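Cytochrome P450 (Bacillus megaterium, PDB 5L92) binds heme and the steroid corticosterone and oxidises steroids, probably as a monooxygenase that uses molecular oxygen, as in other cytochromes P450. Local coordinates at residues 38-43 and 309-314; 51-56 and 324-329; 165-170 and 188-193; 216-221 and 230-235; 253-258 and 398-403. All blocks are in the same frame, centred on the assembly; numbering follows the deposited sequence.

From the N terminus, segment 38-43 opens interaction 1 and segment 51-56 opens interaction 2. Their partners, 309-314 and 324-329, follow in the same order, so these two long loops cross; they also touch, Val-38 CG2 lying 3.8 Å from His-51 CE1. Nested inside both are interaction 3, which closes a short loop between helices 158-169 and 177-207, and then interaction 4, joining helices 213-222 and 229-245. Interaction 5 opens on helix 247-260 and closes at strand 399-401 near the C terminus, crossing interactions 1 and 2. The first two lie on the side of the fold that carries the five-stranded sheet, the next two on the helical side, and the last ties the late strand to the helical core.

Interaction 1 of 5, residues 38-43 and 309-314; sequences VQWDEE and AGEHVV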
# COMPACT_ATOMS: atom_id res chain seq x y z
N VAL A 38 22.55 1.95 -8.70
CA VAL A 38 21.85 2.90 -9.56
C VAL A 38 22.15 2.48 -10.98
O VAL A 38 23.30 2.53 -11.41
CB VAL A 38 22.28 4.35 -9.32
CG1 VAL A 38 21.74 5.31 -10.40
CG2 VAL A 38 21.84 4.78 -7.93
N GLN A 39 21.13 2.06 -11.73
CA GLN A 39 21.46 1.66 -13.09
C GLN A 39 20.27 1.77 -14.03
O GLN A 39 19.11 1.57 -13.65
CB GLN A 39 22.06 0.25 -13.14
CG GLN A 39 21.17 -0.95 -12.99
CD GLN A 39 22.01 -2.25 -13.02
OE1 GLN A 39 22.21 -2.91 -11.99
NE2 GLN A 39 22.54 -2.57 -14.19
N TRP A 40 20.60 2.17 -15.26
CA TRP A 40 19.61 2.33 -16.30
C TRP A 40 19.26 0.95 -16.84
O TRP A 40 20.15 0.17 -17.22
CB TRP A 40 20.14 3.23 -17.41
CG TRP A 40 19.21 3.37 -18.59
CD1 TRP A 40 19.34 2.79 -19.83
CD2 TRP A 40 18.03 4.16 -18.65
NE1 TRP A 40 18.31 3.17 -20.65
CE2 TRP A 40 17.49 4.02 -19.96
CE3 TRP A 40 17.38 4.98 -17.74
CZ2 TRP A 40 16.32 4.66 -20.36
CZ3 TRP A 40 16.18 5.63 -18.15
CH2 TRP A 40 15.69 5.46 -19.45
N ASP A 41 17.97 0.65 -16.85
CA ASP A 41 17.47 -0.57 -17.45
C ASP A 41 16.90 -0.25 -18.83
O ASP A 41 15.88 0.44 -18.94
CB ASP A 41 16.39 -1.24 -16.61
CG ASP A 41 16.14 -2.63 -17.09
OD1 ASP A 41 17.07 -3.47 -16.93
OD2 ASP A 41 15.09 -2.87 -17.69
N GLU A 42 17.56 -0.78 -19.86
CA GLU A 42 17.18 -0.48 -21.24
C GLU A 42 15.77 -0.94 -21.53
O GLU A 42 14.94 -0.18 -22.04
CB GLU A 42 18.18 -1.14 -22.21
CG GLU A 42 19.51 -0.40 -22.31
CD GLU A 42 20.54 -0.82 -21.28
OE1 GLU A 42 20.30 -1.80 -20.50
OE2 GLU A 42 21.61 -0.17 -21.28
N GLU A 43 15.47 -2.21 -21.22
CA GLU A 43 14.14 -2.76 -21.45
C GLU A 43 13.05 -1.90 -20.81
O GLU A 43 12.18 -1.37 -21.50
CB GLU A 43 14.09 -4.20 -20.91
CG GLU A 43 12.82 -4.97 -21.22
CD GLU A 43 12.57 -5.08 -22.70
OE1 GLU A 43 13.47 -5.59 -23.42
OE2 GLU A 43 11.50 -4.64 -23.15
N ALA A 309 17.04 15.12 -17.25
CA ALA A 309 15.70 15.68 -17.23
C ALA A 309 14.73 14.79 -17.99
O ALA A 309 15.00 14.38 -19.12
CB ALA A 309 15.72 17.09 -17.85
N GLY A 310 13.58 14.49 -17.36
CA GLY A 310 12.55 13.71 -18.01
C GLY A 310 12.70 12.20 -17.97
O GLY A 310 11.78 11.49 -18.38
N GLU A 311 13.82 11.67 -17.48
CA GLU A 311 13.93 10.22 -17.30
C GLU A 311 13.20 9.74 -16.02
O GLU A 311 13.13 10.44 -15.01
CB GLU A 311 15.40 9.85 -17.29
CG GLU A 311 15.98 9.79 -18.72
CD GLU A 311 17.46 9.92 -18.80
OE1 GLU A 311 18.15 9.83 -17.77
OE2 GLU A 311 17.97 10.13 -19.92
N HIS A 312 12.64 8.53 -16.09
CA HIS A 312 11.95 7.94 -14.95
C HIS A 312 12.93 7.22 -14.02
O HIS A 312 13.94 6.67 -14.46
CB HIS A 312 10.89 6.94 -15.42
CG HIS A 312 9.79 7.55 -16.24
ND1 HIS A 312 9.81 8.86 -16.66
CD2 HIS A 312 8.65 7.01 -16.74
CE1 HIS A 312 8.73 9.10 -17.39
NE2 HIS A 312 8.01 8.00 -17.44
N VAL A 313 12.60 7.19 -12.72
CA VAL A 313 13.42 6.59 -11.67
C VAL A 313 12.52 5.68 -10.84
O VAL A 313 11.38 6.04 -10.55
CB VAL A 313 14.09 7.66 -10.77
CG1 VAL A 313 15.00 7.04 -9.72
CG2 VAL A 313 14.85 8.62 -11.59
N VAL A 314 13.02 4.51 -10.48
CA VAL A 314 12.27 3.56 -9.66
C VAL A 314 13.08 3.27 -8.40
O VAL A 314 14.03 2.51 -8.40
CB VAL A 314 11.97 2.27 -10.45
CG1 VAL A 314 11.19 1.25 -9.59
CG2 VAL A 314 11.18 2.59 -11.71
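The indole of Trp-40 meets the other segment at the CZ3 corner of its six-membered ring, and both neighbours there come in aslant, neither squarely over a face nor in line with an edge. One is the methylene carbon of Glu-311, with CG 4.2 Å from Trp-40 CZ3; the other is a backbone oxygen, His-312 O, 4.4 Å from the same CZ3. Trp-47 adds an edge-to-face pairing to the indole. With CG anti to the backbone N (chi1 176°), the Trp-40 ring reaches over to the start of strand 312-315 and the residue before it, which its own backbone does not pair with. Strand 38-41 is an outer member of the mixed five-stranded sheet of the P450 fold, and strand 312-315 is the next but one, with strand 46-49 between them. The CA atoms of Trp-40 and Val-313 are accordingly 8.8 Å apart, and no hydrogen bond links the two segments directly. The intervening strand is bound on both sides by backbone bonds, Gln-39 pairing with Asp-48 and His-312 with Trp-47. While its CG packs against the indole, Glu-311 sends its carboxylate elsewhere: OE1 is gripped twice, by the backbone N of Lys-308 and by NE1 of Trp-47.

Interaction 2 of 5, residues 51-56 and 324-329; sequences HYDGVK and AEYFED
Tyr-52 and Tyr-326 form a face-to-face stack, the core of a three-ring aromatic cluster with Phe-327. It pins the start of helix 52-60 to the irregular chain between helices 317-320 and 355-372 of the P450 fold. The two tyrosine ring centroids are 3.9 Å apart and the planes only 12° from parallel, yet the side chains run at about a right angle. A chi1 of -176° puts Tyr-52 CG beside the carbonyl carbon and swings the ring out to Tyr-326. Tyr-52 CD1 sits over the centre of the Tyr-326 ring. Tyr-52 CB adds a CH-pi contact, 4.1 Å from the centroid of the Tyr-326 ring.

Phe-327 meets Tyr-52 rim to rim, its plane turned by 56°; its CE2 lies 3.7 Å from Tyr-52 CD2.

From outside the pair, Tyr-52 OH is hydrogen-bonded to the carbonyl O of Val-341 and its backbone N to OD2 of Asp-323, which should steady the ring. At the rim, Tyr-326 OH lies 3.9 Å from Asp-53 OD1.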
# COMPACT_ATOMS: atom_id res chain seq x y z
N HIS A 51 19.93 0.85 -3.36
CA HIS A 51 20.54 0.98 -2.05
C HIS A 51 19.80 2.01 -1.24
O HIS A 51 19.16 2.92 -1.77
CB HIS A 51 22.03 1.31 -2.15
CG HIS A 51 22.34 2.66 -2.72
ND1 HIS A 51 21.83 3.11 -3.93
CD2 HIS A 51 23.14 3.65 -2.26
CE1 HIS A 51 22.30 4.32 -4.17
NE2 HIS A 51 23.09 4.67 -3.17
N TYR A 52 19.91 1.84 0.08
CA TYR A 52 19.10 2.61 1.03
C TYR A 52 19.32 4.10 0.86
O TYR A 52 18.36 4.89 0.86
CB TYR A 52 19.45 2.20 2.46
CG TYR A 52 18.63 2.83 3.55
CD1 TYR A 52 18.81 4.16 3.92
CD2 TYR A 52 17.69 2.09 4.24
CE1 TYR A 52 18.05 4.72 4.94
CE2 TYR A 52 16.94 2.63 5.23
CZ TYR A 52 17.13 3.94 5.59
OH TYR A 52 16.36 4.44 6.60
N ASP A 53 20.57 4.51 0.73
CA ASP A 53 20.87 5.93 0.68
C ASP A 53 20.32 6.53 -0.60
O ASP A 53 19.86 7.67 -0.60
CB ASP A 53 22.39 6.15 0.77
CG ASP A 53 22.78 7.63 0.88
OD1 ASP A 53 22.49 8.24 1.93
OD2 ASP A 53 23.36 8.17 -0.10
N GLY A 54 20.34 5.75 -1.68
CA GLY A 54 19.75 6.20 -2.94
C GLY A 54 18.24 6.32 -2.86
O GLY A 54 17.67 7.33 -3.31
N VAL A 55 17.58 5.30 -2.32
CA VAL A 55 16.12 5.38 -2.18
C VAL A 55 15.75 6.58 -1.32
O VAL A 55 14.87 7.38 -1.67
CB VAL A 55 15.56 4.06 -1.60
CG1 VAL A 55 14.10 4.23 -1.21
CG2 VAL A 55 15.70 2.91 -2.60
N LYS A 56 16.45 6.75 -0.19
CA LYS A 56 16.21 7.88 0.69
C LYS A 56 16.37 9.21 -0.04
O LYS A 56 15.53 10.10 0.09
CB LYS A 56 17.16 7.81 1.89
CG LYS A 56 17.08 9.04 2.82
CD LYS A 56 17.87 8.83 4.13
CE LYS A 56 19.36 9.10 3.96
NZ LYS A 56 19.61 10.57 3.92
N ALA A 324 22.62 -4.06 3.91
CA ALA A 324 23.33 -4.47 5.13
C ALA A 324 23.85 -3.28 5.93
O ALA A 324 23.93 -3.34 7.16
CB ALA A 324 24.48 -5.40 4.79
N GLU A 325 24.19 -2.17 5.24
CA GLU A 325 24.67 -0.97 5.91
C GLU A 325 23.65 -0.41 6.89
O GLU A 325 24.01 0.33 7.80
CB GLU A 325 25.06 0.09 4.87
CG GLU A 325 26.23 -0.30 3.92
CD GLU A 325 27.63 -0.13 4.51
OE1 GLU A 325 27.93 0.92 5.14
OE2 GLU A 325 28.47 -1.04 4.33
N TYR A 326 22.37 -0.72 6.74
CA TYR A 326 21.38 -0.14 7.65
C TYR A 326 20.61 -1.20 8.41
O TYR A 326 19.84 -0.86 9.30
CB TYR A 326 20.37 0.77 6.90
CG TYR A 326 20.97 2.03 6.33
CD1 TYR A 326 21.80 1.98 5.22
CD2 TYR A 326 20.71 3.30 6.90
CE1 TYR A 326 22.37 3.14 4.68
CE2 TYR A 326 21.28 4.46 6.35
CZ TYR A 326 22.12 4.36 5.26
OH TYR A 326 22.70 5.47 4.70
N PHE A 327 20.78 -2.48 8.07
CA PHE A 327 19.97 -3.51 8.72
C PHE A 327 20.89 -4.70 8.93
O PHE A 327 21.18 -5.43 7.97
CB PHE A 327 18.75 -3.88 7.89
CG PHE A 327 17.78 -2.74 7.64
CD1 PHE A 327 16.77 -2.45 8.56
CD2 PHE A 327 17.86 -1.99 6.49
CE1 PHE A 327 15.88 -1.41 8.32
CE2 PHE A 327 16.95 -0.94 6.26
CZ PHE A 327 15.98 -0.66 7.16
N GLU A 328 21.38 -4.88 10.14
CA GLU A 328 22.24 -6.04 10.43
C GLU A 328 21.49 -7.35 10.18
O GLU A 328 20.32 -7.50 10.54
CB GLU A 328 22.76 -5.96 11.86
CG GLU A 328 23.68 -7.12 12.22
CD GLU A 328 24.61 -6.80 13.38
OE1 GLU A 328 24.16 -6.12 14.34
OE2 GLU A 328 25.79 -7.22 13.32
N ASP A 329 22.15 -8.29 9.51
CA ASP A 329 21.59 -9.59 9.13
C ASP A 329 20.30 -9.39 8.35
O ASP A 329 19.23 -9.90 8.71
CB ASP A 329 21.33 -10.47 10.34
CG ASP A 329 22.58 -10.73 11.12
OD1 ASP A 329 23.51 -11.32 10.53
OD2 ASP A 329 22.64 -10.33 12.30

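Interaction 3 of 5, residues 165-170 and 188-193; sequences SDIIVA and MKANDE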
# COMPACT_ATOMS: atom_id res chain seq x y z
N SER A 165 -10.41 -1.22 -8.10
CA SER A 165 -9.12 -1.03 -7.46
C SER A 165 -8.11 -2.04 -7.97
O SER A 165 -6.95 -1.67 -8.21
CB SER A 165 -9.23 -1.13 -5.93
OG SER A 165 -9.99 -0.09 -5.37
N ASP A 166 -8.52 -3.30 -8.17
CA ASP A 166 -7.57 -4.29 -8.70
C ASP A 166 -7.13 -3.88 -10.10
O ASP A 166 -5.95 -3.92 -10.41
CB ASP A 166 -8.17 -5.70 -8.73
CG ASP A 166 -8.41 -6.29 -7.31
OD1 ASP A 166 -7.86 -5.78 -6.32
OD2 ASP A 166 -9.20 -7.27 -7.21
N ILE A 167 -8.06 -3.40 -10.94
CA ILE A 167 -7.67 -2.95 -12.27
C ILE A 167 -6.61 -1.85 -12.18
O ILE A 167 -5.56 -1.91 -12.83
CB ILE A 167 -8.90 -2.49 -13.06
CG1 ILE A 167 -9.72 -3.73 -13.45
CG2 ILE A 167 -8.48 -1.63 -14.29
CD1 ILE A 167 -11.06 -3.42 -14.12
N ILE A 168 -6.88 -0.83 -11.35
CA ILE A 168 -5.98 0.33 -11.28
C ILE A 168 -4.57 -0.08 -10.85
O ILE A 168 -3.58 0.46 -11.36
CB ILE A 168 -6.54 1.42 -10.34
CG1 ILE A 168 -7.82 2.03 -10.93
CG2 ILE A 168 -5.52 2.53 -10.16
CD1 ILE A 168 -7.62 2.70 -12.30
N VAL A 169 -4.43 -1.01 -9.90
CA VAL A 169 -3.07 -1.39 -9.48
C VAL A 169 -2.51 -2.57 -10.30
O VAL A 169 -1.34 -2.94 -10.12
CB VAL A 169 -2.96 -1.70 -7.96
CG1 VAL A 169 -3.39 -0.48 -7.10
CG2 VAL A 169 -3.73 -2.95 -7.58
N ALA A 170 -3.30 -3.14 -11.20
CA ALA A 170 -2.88 -4.33 -11.94
C ALA A 170 -1.66 -4.06 -12.81
O ALA A 170 -1.50 -2.99 -13.41
CB ALA A 170 -4.04 -4.84 -12.79
N MET A 188 -8.06 3.21 -17.98
CA MET A 188 -8.79 4.44 -18.30
C MET A 188 -10.29 4.27 -18.08
O MET A 188 -10.96 5.17 -17.55
CB MET A 188 -8.51 4.84 -19.75
CG MET A 188 -7.12 5.33 -20.01
SD MET A 188 -6.85 5.51 -21.79
CE MET A 188 -7.62 7.11 -22.11
N LYS A 189 -10.84 3.12 -18.44
CA LYS A 189 -12.26 2.88 -18.20
C LYS A 189 -12.59 2.82 -16.71
O LYS A 189 -13.65 3.30 -16.29
CB LYS A 189 -12.67 1.60 -18.92
CG LYS A 189 -14.06 1.10 -18.56
CD LYS A 189 -14.48 -0.09 -19.42
CE LYS A 189 -16.00 -0.24 -19.42
NZ LYS A 189 -16.41 -1.61 -19.86
N ALA A 190 -11.71 2.23 -15.91
CA ALA A 190 -11.95 2.14 -14.46
C ALA A 190 -11.84 3.51 -13.79
O ALA A 190 -12.65 3.84 -12.92
CB ALA A 190 -10.95 1.17 -13.83
N ASN A 191 -10.84 4.31 -14.18
CA ASN A 191 -10.74 5.69 -13.72
C ASN A 191 -12.03 6.45 -13.99
O ASN A 191 -12.55 7.14 -13.12
CB ASN A 191 -9.60 6.43 -14.43
CG ASN A 191 -8.29 6.25 -13.75
OD1 ASN A 191 -8.02 6.89 -12.74
ND2 ASN A 191 -7.45 5.40 -14.32
N ASP A 192 -12.54 6.36 -15.23
CA ASP A 192 -13.77 7.05 -15.62
C ASP A 192 -14.92 6.69 -14.70
O ASP A 192 -15.62 7.57 -14.18
CB ASP A 192 -14.13 6.70 -17.06
CG ASP A 192 -13.81 7.82 -18.05
OD1 ASP A 192 -12.82 8.57 -17.84
OD2 ASP A 192 -14.57 7.94 -19.04
N GLU A 193 -15.17 5.39 -14.55
CA GLU A 193 -16.27 4.88 -13.73
C GLU A 193 -16.09 5.22 -12.25
O GLU A 193 -17.05 5.61 -11.57
CB GLU A 193 -16.36 3.37 -13.93
CG GLU A 193 -16.97 2.93 -15.29
CD GLU A 193 -16.87 1.42 -15.52
OE1 GLU A 193 -16.23 0.73 -14.70
OE2 GLU A 193 -17.43 0.93 -16.52
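Ala-190 CB points toward helix 158-169 and is met by two isoleucine methyls: Ile-167 CG2 at 3.8 Å and Ile-168 CD1 at 4.0 Å. The Ile-167 methyl sits on a side chain that points toward the opposite helix. Ile-168 leaves its helix at a slant, and its folded second torsion (chi2 -60°) brings CD1 across the gap. Ile-168 CD1 also touches Asn-191, 3.4 Å from its ND2, the two side chains crossing at about a right angle. That amide is held by its own helix, since ND2 is hydrogen-bonded to Lys-187 O.

The small alanine suits an axis separation of 9.2 Å, where the segments run at 136° to each other, well short of antiparallel. These are the F and G helices of the P450 fold, which lie over the substrate pocket; Ile-168 also touches the bound corticosterone.

Lys-187 NZ supplies a polar tie between the helices by bonding to Ile-168 O and Ala-170 O. Between the two segments themselves there is no hydrogen bond: methyl packing and an alkyl-amide touch make the contact, without directional bonds.

Interaction 4 of 5, residues 216-221 and 230-235; sequences VLLQAK and EEIVGF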
# COMPACT_ATOMS: atom_id res chain seq x y z
N VAL A 216 -16.46 16.64 4.89
CA VAL A 216 -15.57 17.59 5.52
C VAL A 216 -14.86 18.43 4.48
O VAL A 216 -14.59 19.61 4.72
CB VAL A 216 -14.58 16.88 6.45
CG1 VAL A 216 -13.53 17.85 6.94
CG2 VAL A 216 -15.33 16.29 7.64
N LEU A 217 -14.52 17.86 3.32
CA LEU A 217 -13.81 18.64 2.32
C LEU A 217 -14.74 19.56 1.54
O LEU A 217 -14.32 20.63 1.12
CB LEU A 217 -13.10 17.72 1.34
CG LEU A 217 -11.96 16.94 1.97
CD1 LEU A 217 -11.80 15.66 1.19
CD2 LEU A 217 -10.72 17.80 1.94
N LEU A 218 -15.98 19.12 1.32
CA LEU A 218 -17.02 20.00 0.78
C LEU A 218 -17.25 21.19 1.70
O LEU A 218 -17.32 22.34 1.25
CB LEU A 218 -18.31 19.21 0.58
CG LEU A 218 -18.23 18.13 -0.50
CD1 LEU A 218 -19.43 17.20 -0.40
CD2 LEU A 218 -18.16 18.75 -1.87
N GLN A 219 -17.39 20.93 3.01
CA GLN A 219 -17.49 22.02 3.97
C GLN A 219 -16.31 22.98 3.86
O GLN A 219 -16.48 24.20 3.79
CB GLN A 219 -17.61 21.45 5.39
CG GLN A 219 -18.05 22.46 6.47
CD GLN A 219 -19.26 23.30 6.04
OE1 GLN A 219 -19.11 24.44 5.60
NE2 GLN A 219 -20.45 22.71 6.14
N ALA A 220 -15.08 22.45 3.79
CA ALA A 220 -13.93 23.32 3.60
C ALA A 220 -14.00 24.08 2.28
O ALA A 220 -13.50 25.21 2.19
CB ALA A 220 -12.62 22.53 3.66
N LYS A 221 -14.59 23.48 1.25
CA LYS A 221 -14.71 24.19 -0.02
C LYS A 221 -15.70 25.35 0.08
O LYS A 221 -15.41 26.46 -0.37
CB LYS A 221 -15.12 23.23 -1.13
CG LYS A 221 -14.88 23.80 -2.54
CD LYS A 221 -15.19 22.80 -3.67
CE LYS A 221 -15.40 23.52 -5.01
NZ LYS A 221 -16.84 23.84 -5.28
N GLU A 230 -13.08 18.16 -8.67
CA GLU A 230 -12.21 17.12 -9.20
C GLU A 230 -11.18 16.70 -8.16
O GLU A 230 -10.79 15.53 -8.09
CB GLU A 230 -11.52 17.61 -10.48
CG GLU A 230 -10.73 16.53 -11.26
CD GLU A 230 -9.94 17.08 -12.43
OE1 GLU A 230 -9.54 18.26 -12.39
OE2 GLU A 230 -9.71 16.33 -13.39
N GLU A 231 -10.71 17.66 -7.35
CA GLU A 231 -9.69 17.34 -6.36
C GLU A 231 -10.27 16.49 -5.23
O GLU A 231 -9.62 15.54 -4.76
CB GLU A 231 -9.07 18.63 -5.83
CG GLU A 231 -7.97 19.16 -6.76
CD GLU A 231 -7.52 20.59 -6.47
OE1 GLU A 231 -8.01 21.21 -5.51
OE2 GLU A 231 -6.65 21.11 -7.22
N ILE A 232 -11.51 16.76 -4.84
CA ILE A 232 -12.16 15.93 -3.84
C ILE A 232 -12.38 14.52 -4.39
O ILE A 232 -12.14 13.52 -3.70
CB ILE A 232 -13.48 16.58 -3.37
CG1 ILE A 232 -13.18 17.98 -2.84
CG2 ILE A 232 -14.19 15.69 -2.31
CD1 ILE A 232 -14.37 18.68 -2.28
N VAL A 233 -12.83 14.42 -5.64
CA VAL A 233 -12.98 13.11 -6.28
C VAL A 233 -11.64 12.38 -6.31
O VAL A 233 -11.56 11.20 -5.98
CB VAL A 233 -13.58 13.27 -7.69
CG1 VAL A 233 -13.44 11.99 -8.52
CG2 VAL A 233 -15.06 13.59 -7.56
N GLY A 234 -10.57 13.07 -6.72
CA GLY A 234 -9.27 12.43 -6.83
C GLY A 234 -8.78 11.88 -5.49
O GLY A 234 -8.29 10.75 -5.41
N PHE A 235 -8.91 12.66 -4.42
CA PHE A 235 -8.49 12.21 -3.10
C PHE A 235 -9.36 11.06 -2.62
O PHE A 235 -8.85 10.06 -2.09
CB PHE A 235 -8.51 13.39 -2.13
CG PHE A 235 -8.15 13.03 -0.71
CD1 PHE A 235 -6.82 12.93 -0.31
CD2 PHE A 235 -9.16 12.81 0.21
CE1 PHE A 235 -6.50 12.58 1.01
CE2 PHE A 235 -8.85 12.47 1.53
CZ PHE A 235 -7.52 12.36 1.93
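Ile-232 drives its CD1 methyl into the surface of helix 213-222, against Leu-217 and Leu-218. Its CG1 branch lies beside the backbone N and continues fully extended (chi2 -177°), so CD1 becomes the leading atom. Leu-218 CD2 is 3.8 Å from Ile-232 CD1. On the Leu-217 side, Ile-232 CD1 lies 3.9 Å from Leu-217 O and 4.0 Å from Leu-217 CB. The carbonyl O of Leu-217 meanwhile accepts its helical bond from Lys-221 N.

The two leucines take the same first torsion but present different branches. Leu-218 starts off to one side and swings CD2 in, crossing Ile-232 at about a right angle; Leu-217 points toward the other helix from the outset and uses CB for the isoleucine and CD1 for Phe-235. Phe-235 has a chi1 of 177°, its ring swung off beside the carbonyl carbon, and its CD2 lies 4.0 Å from Leu-217 CD1, in an oblique approach.

The segments run nearly antiparallel, at 159°, with axes 10.7 Å apart. They belong to the H helix and the early part of the long central helix of the P450 fold, and Phe-235 extends the packing inward, its side chain coming within about 4 Å of the heme.

Side chain to side chain the contacts are carbon on carbon and no hydrogen bond crosses, so what the two segments share is dispersion and shape fit, which Leu-218 continues against Ile-202 of helix 177-207.

Interaction 5 of 5, residues 253-258 and 398-403; sequences NTIYCL and LLIRKN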
# COMPACT_ATOMS: atom_id res chain seq x y z
N ASN A 253 0.60 -10.67 4.60
CA ASN A 253 2.05 -10.92 4.54
C ASN A 253 2.61 -11.23 5.92
O ASN A 253 3.60 -11.96 6.02
CB ASN A 253 2.80 -9.70 3.98
CG ASN A 253 2.60 -9.52 2.48
OD1 ASN A 253 1.92 -10.32 1.86
ND2 ASN A 253 3.17 -8.44 1.91
N THR A 254 2.04 -10.63 6.98
CA THR A 254 2.49 -10.93 8.33
C THR A 254 2.21 -12.38 8.66
O THR A 254 3.08 -13.09 9.18
CB THR A 254 1.81 -10.03 9.37
OG1 THR A 254 2.29 -8.70 9.27
CG2 THR A 254 2.14 -10.54 10.78
N ILE A 255 1.00 -12.83 8.36
CA ILE A 255 0.64 -14.21 8.58
C ILE A 255 1.56 -15.11 7.77
O ILE A 255 2.02 -16.15 8.26
CB ILE A 255 -0.84 -14.45 8.22
CG1 ILE A 255 -1.77 -13.67 9.17
CG2 ILE A 255 -1.19 -15.93 8.24
CD1 ILE A 255 -1.73 -14.13 10.53
N TYR A 256 1.85 -14.71 6.53
CA TYR A 256 2.78 -15.49 5.71
C TYR A 256 4.14 -15.60 6.39
O TYR A 256 4.73 -16.68 6.43
CB TYR A 256 2.92 -14.90 4.31
CG TYR A 256 3.73 -15.81 3.42
CD1 TYR A 256 5.11 -15.69 3.35
CD2 TYR A 256 3.11 -16.82 2.70
CE1 TYR A 256 5.85 -16.53 2.56
CE2 TYR A 256 3.83 -17.66 1.93
CZ TYR A 256 5.22 -17.51 1.85
OH TYR A 256 5.94 -18.37 1.09
N CYS A 257 4.65 -14.49 6.93
CA CYS A 257 5.97 -14.53 7.54
C CYS A 257 5.99 -15.40 8.80
O CYS A 257 6.96 -16.13 9.03
CB CYS A 257 6.45 -13.12 7.90
SG CYS A 257 6.98 -12.06 6.50
N LEU A 258 4.90 -15.37 9.60
CA LEU A 258 4.85 -16.13 10.84
C LEU A 258 4.70 -17.61 10.59
O LEU A 258 5.19 -18.43 11.37
CB LEU A 258 3.72 -15.60 11.75
CG LEU A 258 3.91 -14.17 12.23
CD1 LEU A 258 2.66 -13.69 12.92
CD2 LEU A 258 5.12 -13.92 13.12
N LEU A 398 -4.72 -16.81 0.89
CA LEU A 398 -3.80 -17.37 1.89
C LEU A 398 -4.60 -18.34 2.76
O LEU A 398 -5.18 -17.95 3.79
CB LEU A 398 -3.15 -16.25 2.68
CG LEU A 398 -2.18 -16.61 3.81
CD1 LEU A 398 -1.14 -17.56 3.39
CD2 LEU A 398 -1.49 -15.39 4.31
N LEU A 399 -4.66 -19.60 2.33
CA LEU A 399 -5.51 -20.58 2.99
C LEU A 399 -4.81 -21.11 4.23
O LEU A 399 -3.70 -21.65 4.15
CB LEU A 399 -5.89 -21.72 2.06
CG LEU A 399 -6.60 -21.23 0.79
CD1 LEU A 399 -7.03 -22.40 -0.09
CD2 LEU A 399 -7.78 -20.34 1.14
N ILE A 400 -5.49 -20.96 5.37
CA ILE A 400 -4.98 -21.36 6.67
C ILE A 400 -5.96 -22.35 7.32
O ILE A 400 -7.18 -22.19 7.20
CB ILE A 400 -4.77 -20.11 7.56
CG1 ILE A 400 -3.64 -19.23 7.01
CG2 ILE A 400 -4.56 -20.49 8.99
CD1 ILE A 400 -2.29 -19.82 7.02
N ARG A 401 -5.41 -23.31 8.03
CA ARG A 401 -6.15 -24.27 8.80
C ARG A 401 -6.02 -23.82 10.26
O ARG A 401 -4.95 -23.62 10.75
CB ARG A 401 -5.60 -25.67 8.60
CG ARG A 401 -6.09 -26.70 9.58
CD ARG A 401 -6.09 -28.11 9.06
NE ARG A 401 -7.05 -28.26 8.02
CZ ARG A 401 -7.26 -29.37 7.38
NH1 ARG A 401 -6.62 -30.44 7.68
NH2 ARG A 401 -8.14 -29.41 6.45
N LYS A 402 -7.14 -23.64 10.94
CA LYS A 402 -7.17 -23.17 12.31
C LYS A 402 -6.60 -24.09 13.36
O LYS A 402 -6.00 -23.65 14.26
CB LYS A 402 -8.57 -22.85 12.74
CG LYS A 402 -9.21 -21.73 12.03
CD LYS A 402 -10.68 -21.82 12.19
CE LYS A 402 -11.39 -20.59 11.76
NZ LYS A 402 -12.84 -20.80 11.87
N ASN A 403 -6.82 -25.36 13.22
CA ASN A 403 -6.33 -26.35 14.15
C ASN A 403 -6.82 -26.22 15.58
O ASN A 403 -6.08 -26.44 16.51
CB ASN A 403 -4.82 -26.41 14.13
CG ASN A 403 -4.30 -27.03 12.88
OD1 ASN A 403 -4.69 -28.11 12.51
ND2 ASN A 403 -3.47 -26.32 12.22
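Leu-398 lays its CD2 methyl on the turn of helix at Ile-255 and Tyr-256, 4.0 Å from Ile-255 CG2 and 4.1 Å from both Ile-255 CB and Tyr-256 N. Helix 247-260 is the C-terminal part of the long central helix of the P450 fold; Leu-398 directly precedes strand 399-401, the middle strand of a small antiparallel sheet with 131-133 and 377-378. The contact therefore sets the late strand of the chain against the long helix of the core.

A chi1 of 178° turns the Leu-398 branch away from its own N and out to the helix. Ile-255 answers mainly with CG2, its CB lying close behind, because CG1 lies beside the backbone N and carries CD1 away from Leu-398; the Ile-255 side chain also touches Leu-366 and Leu-369 of helix 355-372. Ile-400, two residues along the strand, supports the same branch: its CD1 is 4.2 Å from Ile-255 CG2.

No hydrogen bond links the segments, though Leu-398 is tied to strand 131-133 by a bond from its N to Asp-133 OD1. The Tyr-256 ring makes edge-to-face pairs with Trp-378 and Phe-23. At that ring's own edge, close to its plane, Leu-398 CD1 sits 4.4 Å from Tyr-256 CD2.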